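Local atomic coordinates of phenylacetic acid degradation protein paaI (Escherichia coli, PDB entry 2FS2), a protein that hydrolyses phenylacetyl-CoA thioesters, preferring those with a hydroxylated ring, in the bacterial degradation of phenylacetate. Residues 35-40 and 58-63. Residues are numbered along the deposited sequence; the frame is centred on the assembly and turned at random.
Sequences AVVTMT and FSLADT
Where Val-37 meets Leu-60, the flat groups are peptide units rather than rings. CG2 of Val-37 lies beyond the oxygen end of the Leu-60 carbonyl, 4.0 Å from Leu-60 O, a van der Waals approach. The carbonyl of the preceding residue, Ser-59, takes two donors from Thr-63, about one turn further along helix 54-70, on opposite faces of its plane. Thr-63 N gives the helical bond to Ser-59 O at 2.9 Å, and Thr-63 OG1 reaches the same Ser-59 O at 2.7 Å, tilted 27° from the carbonyl plane. Two donors thus grip Ser-59 O, and the second of them holds the threonine hydroxyl against its own helix.

The packing itself converges on one methyl. With CG of Leu-60 anti to the backbone N (chi1 174°), the side chain extends toward the strand, and its CD1 fits between two strand residues, 3.8 Å from Val-37 CG2 and 4.0 Å from Met-39 CB. The Val-37 and Leu-60 side chains reach from opposite sides and lie alongside one another rather than meeting head-on. This illustrates the hot-dog fold, in which a curled antiparallel sheet wraps around a central helix: Val-37 and Met-39 point inward from alternate positions, whereas Thr-38 between them points away. Met-39, modelled as selenomethionine, offers Leu-60 its CB; its chain runs extended and then bends at its end, and it also packs on Leu-23 and Ile-25. Strand 108-116 gives Leu-60 a further neighbour, Ile-115, while Ala-61 touches Ile-113 and Ile-115. From the same helix, Phe-58 projects into the interface with a second subunit, where its ring meets Phe-58 of that subunit with the planes about 15° apart.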
ATOM      1  N   ALA B  35      -2.454   6.870  20.335  1.00 19.85           N
ATOM      2  CA  ALA B  35      -2.705   8.356  20.392  1.00 21.13           C
ATOM      3  C   ALA B  35      -4.009   8.663  19.654  1.00 21.77           C
ATOM      4  O   ALA B  35      -4.305   7.990  18.663  1.00 23.08           O
ATOM      5  CB  ALA B  35      -1.543   9.128  19.684  1.00 19.78           C
ATOM      6  N   VAL B  36      -4.737   9.686  20.082  1.00 20.09           N
ATOM      7  CA  VAL B  36      -6.014  10.112  19.532  1.00 20.34           C
ATOM      8  C   VAL B  36      -5.864  11.596  19.438  1.00 22.29           C
ATOM      9  O   VAL B  36      -5.427  12.267  20.438  1.00 22.93           O
ATOM     10  CB  VAL B  36      -7.235   9.746  20.426  1.00 21.70           C
ATOM     11  CG1 VAL B  36      -8.554  10.291  19.863  1.00 19.13           C
ATOM     12  CG2 VAL B  36      -7.419   8.288  20.617  1.00 21.34           C
ATOM     13  N   VAL B  37      -6.124  12.151  18.261  1.00 21.99           N
ATOM     14  CA  VAL B  37      -5.962  13.549  18.075  1.00 22.30           C
ATOM     15  C   VAL B  37      -7.202  13.952  17.328  1.00 23.77           C
ATOM     16  O   VAL B  37      -7.937  13.122  16.789  1.00 23.50           O
ATOM     17  CB  VAL B  37      -4.630  13.935  17.274  1.00 22.55           C
ATOM     18  CG1 VAL B  37      -3.342  13.602  18.110  1.00 20.00           C
ATOM     19  CG2 VAL B  37      -4.577  13.156  15.848  1.00 22.87           C
ATOM     20  N   THR B  38      -7.412  15.245  17.286  1.00 24.47           N
ATOM     21  CA  THR B  38      -8.680  15.808  16.872  1.00 29.14           C
ATOM     22  C   THR B  38      -8.470  17.107  16.072  1.00 28.85           C
ATOM     23  O   THR B  38      -7.485  17.788  16.258  1.00 28.05           O
ATOM     24  CB  THR B  38      -9.487  16.024  18.147  1.00 30.94           C
ATOM     25  OG1 THR B  38     -10.882  15.943  17.823  1.00 40.26           O
ATOM     26  CG2 THR B  38      -9.257  17.413  18.657  1.00 29.57           C
HETATM   27  N   MSE B  39      -9.333  17.403  15.127  1.00 29.16           N
HETATM   28  CA  MSE B  39      -9.176  18.600  14.313  1.00 31.10           C
HETATM   29  C   MSE B  39     -10.530  18.945  13.730  1.00 29.93           C
HETATM   30  O   MSE B  39     -11.288  18.066  13.366  1.00 29.12           O
HETATM   31  CB  MSE B  39      -8.204  18.289  13.154  1.00 32.22           C
HETATM   32  CG  MSE B  39      -8.213  19.339  12.062  1.00 40.43           C
HETATM   33 SE   MSE B  39      -7.086  18.713  10.546  1.00 61.58          SE
HETATM   34  CE  MSE B  39      -5.548  19.479  11.163  1.00 57.03           C
ATOM     35  N   THR B  40     -10.811  20.215  13.591  1.00 30.61           N
ATOM     36  CA  THR B  40     -12.037  20.646  12.933  1.00 32.30           C
ATOM     37  C   THR B  40     -11.699  21.099  11.515  1.00 32.79           C
ATOM     38  O   THR B  40     -10.689  21.734  11.280  1.00 32.81           O
ATOM     39  CB  THR B  40     -12.682  21.733  13.825  1.00 33.96           C
ATOM     40  OG1 THR B  40     -13.038  21.101  15.099  1.00 33.17           O
ATOM     41  CG2 THR B  40     -14.031  22.303  13.226  1.00 31.64           C
ATOM     42  N   PHE B  58      -4.222  13.584   5.230  1.00 27.01           N
ATOM     43  CA  PHE B  58      -2.962  12.875   5.401  1.00 25.82           C
ATOM     44  C   PHE B  58      -2.244  13.463   6.636  1.00 25.03           C
ATOM     45  O   PHE B  58      -1.711  12.750   7.448  1.00 25.13           O
ATOM     46  CB  PHE B  58      -2.065  12.967   4.139  1.00 24.16           C
ATOM     47  CG  PHE B  58      -0.696  12.324   4.322  1.00 25.10           C
ATOM     48  CD1 PHE B  58      -0.498  11.014   4.040  1.00 29.38           C
ATOM     49  CD2 PHE B  58       0.360  13.019   4.864  1.00 26.53           C
ATOM     50  CE1 PHE B  58       0.747  10.404   4.294  1.00 27.76           C
ATOM     51  CE2 PHE B  58       1.600  12.417   5.111  1.00 28.18           C
ATOM     52  CZ  PHE B  58       1.788  11.131   4.813  1.00 26.38           C
ATOM     53  N   SER B  59      -2.289  14.760   6.823  1.00 25.66           N
ATOM     54  CA  SER B  59      -1.513  15.383   7.907  1.00 26.65           C
ATOM     55  C   SER B  59      -2.055  15.072   9.263  1.00 27.07           C
ATOM     56  O   SER B  59      -1.262  14.895  10.243  1.00 28.78           O
ATOM     57  CB  SER B  59      -1.475  16.886   7.785  1.00 27.24           C
ATOM     58  OG  SER B  59      -0.805  17.202   6.592  1.00 30.69           O
ATOM     59  N   LEU B  60      -3.374  14.926   9.328  1.00 22.52           N
ATOM     60  CA  LEU B  60      -3.959  14.541  10.529  1.00 21.25           C
ATOM     61  C   LEU B  60      -3.578  13.105  10.890  1.00 20.73           C
ATOM     62  O   LEU B  60      -3.378  12.787  12.061  1.00 17.07           O
ATOM     63  CB  LEU B  60      -5.496  14.669  10.403  1.00 22.16           C
ATOM     64  CG  LEU B  60      -6.369  14.164  11.566  1.00 24.23           C
ATOM     65  CD1 LEU B  60      -6.051  14.937  12.893  1.00 22.25           C
ATOM     66  CD2 LEU B  60      -7.868  14.372  11.220  1.00 23.66           C
ATOM     67  N   ALA B  61      -3.583  12.201   9.886  1.00 19.53           N
ATOM     68  CA  ALA B  61      -3.292  10.806  10.165  1.00 20.56           C
ATOM     69  C   ALA B  61      -1.809  10.662  10.603  1.00 20.51           C
ATOM     70  O   ALA B  61      -1.490   9.899  11.501  1.00 23.22           O
ATOM     71  CB  ALA B  61      -3.614   9.898   8.900  1.00 19.34           C
ATOM     72  N   ASP B  62      -0.962  11.469  10.044  1.00 22.91           N
ATOM     73  CA  ASP B  62       0.476  11.379  10.169  1.00 25.51           C
ATOM     74  C   ASP B  62       0.814  11.967  11.493  1.00 25.51           C
ATOM     75  O   ASP B  62       1.799  11.586  12.115  1.00 25.46           O
ATOM     76  CB  ASP B  62       1.092  12.249   9.057  1.00 26.81           C
ATOM     77  CG  ASP B  62       2.633  12.165   8.984  1.00 35.86           C
ATOM     78  OD1 ASP B  62       3.239  11.084   9.309  1.00 45.45           O
ATOM     79  OD2 ASP B  62       3.330  13.118   8.558  1.00 44.55           O
ATOM     80  N   THR B  63      -0.020  12.887  11.964  1.00 23.54           N
ATOM     81  CA  THR B  63       0.185  13.397  13.306  1.00 23.33           C
ATOM     82  C   THR B  63      -0.183  12.353  14.374  1.00 23.47           C
ATOM     83  O   THR B  63       0.557  12.205  15.367  1.00 25.98           O
ATOM     84  CB  THR B  63      -0.662  14.667  13.504  1.00 22.35           C
ATOM     85  OG1 THR B  63      -0.232  15.669  12.580  1.00 24.78           O
ATOM     86  CG2 THR B  63      -0.387  15.294  14.808  1.00 25.24           C
TER